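Local coordinates for adhesion G-protein coupled receptor G6 (Danio rerio, PDB 6V55), which is an adhesion G protein-coupled receptor, linked to myelination, whose calcium-binding extracellular region probably takes part in cell adhesion and signalling, at residues C58-S70 with T87-V101. Numbering follows the deposited sequence.
Sequences CIYDRVVVKTGTS and TGNVMEVFFNSDFSV. With CA (calcium ion), chain C; NAG (2-acetamido-2-deoxy-beta-D-glucopyranose), chain E.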
loop_
_atom_site.group_PDB
_atom_site.type_symbol
_atom_site.label_atom_id
_atom_site.label_comp_id
_atom_site.label_asym_id
_atom_site.label_seq_id
_atom_site.Cartn_x
_atom_site.Cartn_y
_atom_site.Cartn_z
ATOM N N CYS A 58 -6.523 -8.522 -7.876
ATOM C CA CYS A 58 -5.829 -7.249 -7.634
ATOM C C CYS A 58 -4.436 -7.199 -8.292
ATOM O O CYS A 58 -3.490 -6.621 -7.747
ATOM C CB CYS A 58 -5.796 -6.952 -6.122
ATOM S SG CYS A 58 -7.416 -6.267 -5.444
ATOM N N ILE A 59 -4.313 -7.816 -9.480
ATOM C CA ILE A 59 -3.003 -8.051 -10.082
ATOM C C ILE A 59 -2.473 -6.864 -10.867
ATOM O O ILE A 59 -1.373 -6.956 -11.436
ATOM C CB ILE A 59 -3.003 -9.288 -11.009
ATOM C CG1 ILE A 59 -3.836 -9.040 -12.262
ATOM C CG2 ILE A 59 -3.524 -10.528 -10.296
ATOM C CD1 ILE A 59 -3.393 -9.893 -13.437
ATOM N N TYR A 60 -3.198 -5.743 -10.899
ATOM C CA TYR A 60 -2.716 -4.543 -11.585
ATOM C C TYR A 60 -2.157 -3.561 -10.558
ATOM O O TYR A 60 -0.935 -3.475 -10.406
ATOM C CB TYR A 60 -3.822 -3.894 -12.419
ATOM C CG TYR A 60 -4.239 -4.678 -13.663
ATOM C CD1 TYR A 60 -3.467 -5.719 -14.146
ATOM C CD2 TYR A 60 -5.412 -4.359 -14.348
ATOM C CE1 TYR A 60 -3.855 -6.437 -15.266
ATOM C CE2 TYR A 60 -5.805 -5.069 -15.467
ATOM C CZ TYR A 60 -5.021 -6.099 -15.921
ATOM O OH TYR A 60 -5.389 -6.804 -17.046
ATOM N N ASP A 61 -3.008 -2.818 -9.848
ATOM C CA ASP A 61 -2.567 -2.031 -8.705
ATOM C C ASP A 61 -3.166 -2.638 -7.456
ATOM O O ASP A 61 -4.354 -2.958 -7.441
ATOM C CB ASP A 61 -3.016 -0.569 -8.782
ATOM C CG ASP A 61 -2.665 0.096 -10.099
ATOM O OD1 ASP A 61 -1.811 -0.456 -10.816
ATOM O OD2 ASP A 61 -3.246 1.164 -10.416
ATOM N N ARG A 62 -2.380 -2.766 -6.389
ATOM C CA ARG A 62 -2.911 -3.324 -5.149
ATOM C C ARG A 62 -2.340 -2.584 -3.949
ATOM O O ARG A 62 -1.239 -2.033 -4.003
ATOM C CB ARG A 62 -2.622 -4.834 -5.024
ATOM C CG ARG A 62 -1.160 -5.199 -4.951
ATOM C CD ARG A 62 -0.955 -6.670 -4.553
ATOM N NE ARG A 62 -1.543 -7.602 -5.513
ATOM C CZ ARG A 62 -1.202 -8.887 -5.649
ATOM N NH1 ARG A 62 -0.256 -9.441 -4.883
ATOM N NH2 ARG A 62 -1.816 -9.622 -6.577
ATOM N N VAL A 63 -3.119 -2.554 -2.873
ATOM C CA VAL A 63 -2.657 -2.154 -1.548
ATOM C C VAL A 63 -2.689 -3.403 -0.685
ATOM O O VAL A 63 -3.714 -4.088 -0.650
ATOM C CB VAL A 63 -3.538 -1.051 -0.938
ATOM C CG1 VAL A 63 -3.243 -0.851 0.552
ATOM C CG2 VAL A 63 -3.311 0.227 -1.664
ATOM N N VAL A 64 -1.570 -3.715 -0.014
ATOM C CA VAL A 64 -1.485 -4.815 0.951
ATOM C C VAL A 64 -1.438 -4.228 2.361
ATOM O O VAL A 64 -0.623 -3.340 2.632
ATOM C CB VAL A 64 -0.245 -5.687 0.683
ATOM C CG1 VAL A 64 -0.108 -6.764 1.744
ATOM C CG2 VAL A 64 -0.313 -6.319 -0.708
ATOM N N VAL A 65 -2.315 -4.695 3.258
ATOM C CA VAL A 65 -2.278 -4.315 4.676
ATOM C C VAL A 65 -1.766 -5.500 5.486
ATOM O O VAL A 65 -2.395 -6.567 5.507
ATOM C CB VAL A 65 -3.647 -3.866 5.206
ATOM C CG1 VAL A 65 -3.521 -3.453 6.672
ATOM C CG2 VAL A 65 -4.202 -2.727 4.369
ATOM N N LYS A 66 -0.645 -5.305 6.178
ATOM C CA LYS A 66 0.074 -6.382 6.859
ATOM C C LYS A 66 0.072 -6.116 8.363
ATOM O O LYS A 66 0.622 -5.111 8.830
ATOM C CB LYS A 66 1.507 -6.499 6.326
ATOM C CG LYS A 66 2.002 -7.925 6.141
ATOM C CD LYS A 66 3.244 -8.001 5.237
ATOM C CE LYS A 66 4.567 -7.792 5.989
ATOM N NZ LYS A 66 5.736 -7.491 5.057
ATOM N N THR A 67 -0.556 -6.996 9.119
ATOM C CA THR A 67 -0.325 -7.037 10.548
ATOM C C THR A 67 0.524 -8.266 10.858
ATOM O O THR A 67 1.037 -8.937 9.954
ATOM C CB THR A 67 -1.646 -7.007 11.306
ATOM O OG1 THR A 67 -1.402 -7.339 12.678
ATOM C CG2 THR A 67 -2.648 -7.963 10.691
ATOM N N GLY A 68 0.694 -8.561 12.148
ATOM C CA GLY A 68 1.607 -9.614 12.566
ATOM C C GLY A 68 1.143 -11.015 12.232
ATOM O O GLY A 68 1.971 -11.932 12.171
ATOM N N THR A 69 -0.156 -11.192 11.968
ATOM C CA THR A 69 -0.739 -12.504 11.752
ATOM C C THR A 69 -1.476 -12.662 10.428
ATOM O O THR A 69 -1.764 -13.802 10.043
ATOM C CB THR A 69 -1.705 -12.845 12.894
ATOM O OG1 THR A 69 -2.523 -11.703 13.170
ATOM C CG2 THR A 69 -0.934 -13.231 14.150
ATOM N N SER A 70 -1.803 -11.578 9.722
ATOM C CA SER A 70 -2.468 -11.720 8.438
ATOM C C SER A 70 -1.891 -10.726 7.441
ATOM O O SER A 70 -1.019 -9.911 7.756
ATOM C CB SER A 70 -3.988 -11.549 8.553
ATOM O OG SER A 70 -4.341 -10.484 9.414
ATOM N N THR A 87 -2.512 -6.685 15.282
ATOM C CA THR A 87 -2.518 -7.605 16.413
ATOM C C THR A 87 -1.352 -7.341 17.363
ATOM O O THR A 87 -1.491 -7.500 18.580
ATOM C CB THR A 87 -2.510 -9.044 15.895
ATOM O OG1 THR A 87 -1.370 -9.249 15.060
ATOM C CG2 THR A 87 -3.753 -9.279 15.059
ATOM N N GLY A 88 -0.209 -6.925 16.838
ATOM C CA GLY A 88 0.879 -6.394 17.633
ATOM C C GLY A 88 0.972 -4.887 17.515
ATOM O O GLY A 88 -0.020 -4.194 17.254
ATOM N N ASN A 89 2.173 -4.362 17.696
ATOM C CA ASN A 89 2.345 -2.921 17.691
ATOM C C ASN A 89 2.828 -2.373 16.356
ATOM O O ASN A 89 3.027 -1.159 16.246
ATOM C CB ASN A 89 3.310 -2.501 18.797
ATOM C CG ASN A 89 4.613 -3.221 18.720
ATOM O OD1 ASN A 89 4.710 -4.291 18.115
ATOM N ND2 ASN A 89 5.635 -2.653 19.346
ATOM N N VAL A 90 3.035 -3.214 15.341
ATOM C CA VAL A 90 3.458 -2.736 14.025
ATOM C C VAL A 90 2.384 -3.050 12.984
ATOM O O VAL A 90 1.923 -4.191 12.873
ATOM C CB VAL A 90 4.811 -3.322 13.589
ATOM C CG1 VAL A 90 5.407 -2.428 12.561
ATOM C CG2 VAL A 90 5.770 -3.432 14.760
ATOM N N MET A 91 2.001 -2.030 12.214
ATOM C CA MET A 91 1.140 -2.183 11.047
ATOM C C MET A 91 1.868 -1.642 9.821
ATOM O O MET A 91 2.343 -0.503 9.840
ATOM C CB MET A 91 -0.186 -1.446 11.230
ATOM C CG MET A 91 -1.073 -1.505 10.000
ATOM S SD MET A 91 -2.307 -2.792 10.160
ATOM C CE MET A 91 -3.512 -1.881 11.094
ATOM N N GLU A 92 1.937 -2.442 8.753
ATOM C CA GLU A 92 2.622 -2.072 7.518
ATOM C C GLU A 92 1.612 -1.993 6.379
ATOM O O GLU A 92 0.812 -2.916 6.197
ATOM C CB GLU A 92 3.727 -3.088 7.193
ATOM C CG GLU A 92 4.666 -3.331 8.369
ATOM C CD GLU A 92 5.914 -4.118 8.014
ATOM O OE1 GLU A 92 5.914 -4.877 7.023
ATOM O OE2 GLU A 92 6.917 -3.975 8.741
ATOM N N VAL A 93 1.651 -0.893 5.621
ATOM C CA VAL A 93 0.770 -0.648 4.476
ATOM C C VAL A 93 1.631 -0.519 3.225
ATOM O O VAL A 93 2.443 0.406 3.121
ATOM C CB VAL A 93 -0.071 0.623 4.659
ATOM C CG1 VAL A 93 -0.880 0.910 3.399
ATOM C CG2 VAL A 93 -0.989 0.493 5.842
ATOM N N PHE A 94 1.431 -1.412 2.262
ATOM C CA PHE A 94 2.158 -1.365 1.003
ATOM C C PHE A 94 1.254 -0.881 -0.110
ATOM O O PHE A 94 0.032 -0.991 -0.022
ATOM C CB PHE A 94 2.707 -2.732 0.626
ATOM C CG PHE A 94 3.660 -3.277 1.624
ATOM C CD1 PHE A 94 4.990 -2.897 1.592
ATOM C CD2 PHE A 94 3.220 -4.149 2.612
ATOM C CE1 PHE A 94 5.866 -3.388 2.519
ATOM C CE2 PHE A 94 4.095 -4.645 3.538
ATOM C CZ PHE A 94 5.424 -4.264 3.493
ATOM N N PHE A 95 1.866 -0.347 -1.164
ATOM C CA PHE A 95 1.122 0.058 -2.348
ATOM C C PHE A 95 2.028 -0.117 -3.554
ATOM O O PHE A 95 3.178 0.335 -3.539
ATOM C CB PHE A 95 0.635 1.502 -2.232
ATOM C CG PHE A 95 0.096 2.090 -3.525
ATOM C CD1 PHE A 95 -0.948 1.480 -4.226
ATOM C CD2 PHE A 95 0.622 3.278 -4.027
ATOM C CE1 PHE A 95 -1.454 2.048 -5.412
ATOM C CE2 PHE A 95 0.115 3.853 -5.203
ATOM C CZ PHE A 95 -0.924 3.235 -5.898
ATOM N N ASN A 96 1.511 -0.791 -4.585
ATOM C CA ASN A 96 2.222 -1.017 -5.842
ATOM C C ASN A 96 1.287 -0.725 -7.010
ATOM O O ASN A 96 0.143 -1.196 -7.025
ATOM C CB ASN A 96 2.737 -2.444 -5.918
ATOM C CG ASN A 96 3.774 -2.724 -4.875
ATOM O OD1 ASN A 96 4.899 -2.210 -4.945
ATOM N ND2 ASN A 96 3.415 -3.533 -3.890
ATOM N N SER A 97 1.751 0.079 -7.964
ATOM C CA SER A 97 0.984 0.351 -9.168
ATOM C C SER A 97 1.788 -0.204 -10.329
ATOM O O SER A 97 3.010 -0.332 -10.233
ATOM C CB SER A 97 0.747 1.847 -9.386
ATOM O OG SER A 97 1.987 2.540 -9.292
ATOM N N ASP A 98 1.120 -0.527 -11.433
ATOM C CA ASP A 98 1.897 -1.040 -12.545
ATOM C C ASP A 98 2.166 0.118 -13.507
ATOM O O ASP A 98 2.143 1.273 -13.084
ATOM C CB ASP A 98 1.230 -2.267 -13.193
ATOM C CG ASP A 98 -0.207 -2.027 -13.689
ATOM O OD1 ASP A 98 -0.877 -3.033 -14.008
ATOM O OD2 ASP A 98 -0.696 -0.894 -13.828
ATOM N N PHE A 99 2.382 -0.176 -14.796
ATOM C CA PHE A 99 2.856 0.780 -15.798
ATOM C C PHE A 99 1.760 1.632 -16.425
ATOM O O PHE A 99 2.097 2.587 -17.128
ATOM C CB PHE A 99 3.610 0.059 -16.932
ATOM C CG PHE A 99 2.898 -1.166 -17.473
ATOM C CD1 PHE A 99 1.974 -1.050 -18.515
ATOM C CD2 PHE A 99 3.159 -2.434 -16.956
ATOM C CE1 PHE A 99 1.302 -2.169 -19.012
ATOM C CE2 PHE A 99 2.489 -3.547 -17.445
ATOM C CZ PHE A 99 1.556 -3.405 -18.480
ATOM N N SER A 100 0.477 1.319 -16.232
ATOM C CA SER A 100 -0.562 2.051 -16.952
ATOM C C SER A 100 -1.863 1.999 -16.162
ATOM O O SER A 100 -2.039 1.129 -15.316
ATOM C CB SER A 100 -0.799 1.465 -18.341
ATOM O OG SER A 100 -1.552 0.276 -18.196
ATOM N N VAL A 101 -2.788 2.925 -16.492
ATOM C CA VAL A 101 -4.103 3.146 -15.865
ATOM C C VAL A 101 -3.979 3.497 -14.386
ATOM O O VAL A 101 -3.800 2.617 -13.539
ATOM C CB VAL A 101 -5.067 1.945 -16.040
ATOM C CG1 VAL A 101 -6.448 2.281 -15.538
ATOM C CG2 VAL A 101 -5.106 1.481 -17.491
HETATM CA CA CA C . -2.022 0.987 -12.860
HETATM C C1 NAG E . 9.149 -2.178 5.245
HETATM C C2 NAG E . 10.025 -3.431 5.015
HETATM C C3 NAG E . 10.468 -4.032 6.357
HETATM C C4 NAG E . 11.197 -2.997 7.203
HETATM C C5 NAG E . 10.299 -1.774 7.417
HETATM C C6 NAG E . 11.022 -0.649 8.111
HETATM C C7 NAG E . 9.325 -4.425 2.875
HETATM C C8 NAG E . 8.659 -5.601 2.221
HETATM N N2 NAG E . 9.358 -4.445 4.211
HETATM O O3 NAG E . 11.311 -5.163 6.144
HETATM O O4 NAG E . 11.565 -3.570 8.457
HETATM O O5 NAG E . 9.851 -1.244 6.154
HETATM O O6 NAG E . 11.698 0.178 7.172
HETATM O O7 NAG E . 9.805 -3.497 2.224
HETATM O O HOH W 1 -0.034 2.569 -12.548
#
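Val64 and Phe94 form the middle hydrogen-bonded pair of two antiparallel strands, 62-66 and 90-96, in one sheet of the CUB-domain beta-sandwich. Phe94 N donates to Val64 O at 2.8 Å, and Val64 N returns a bond to Phe94 O. Apolar side chains suit the face buried against the second sheet: Val63 CG2 lies 3.7 Å from Phe95 CD1 and Val65 CG1 touches Met91 SD; Val63, Val65 and Met91 pack on strand 41-51, and Phe95 on Leu52 just beyond it.

On the outer face Lys66 and Glu92 run side by side into a weak salt bridge. The lysine chain, bent at chi3 (86°), brings NZ within 3.6 Å of Phe94 CZ, while Phe94 CE1 meets NAG C8 of the Asn32 glycan. Replacing Phe94 with an alanine would probably leave the sugar's acetamide methyl and the lysine's CD and CE without the ring they share, so that the lysine would rely on its weak bond to Glu92.

Beyond the strands, acidic side chains suit a calcium site. Asp61 grips the ion with both carboxylate oxygens, and Asp98 OD2, the carbonyls of Ser100 and Val101, a water and Glu53 complete it. Tyr25 holds Asp61 OD2 and Lys477 pairs with Asp98 OD1; Asp61 OD1 also accepts Asp98 N at 3.0 Å, from above the carboxylate plane.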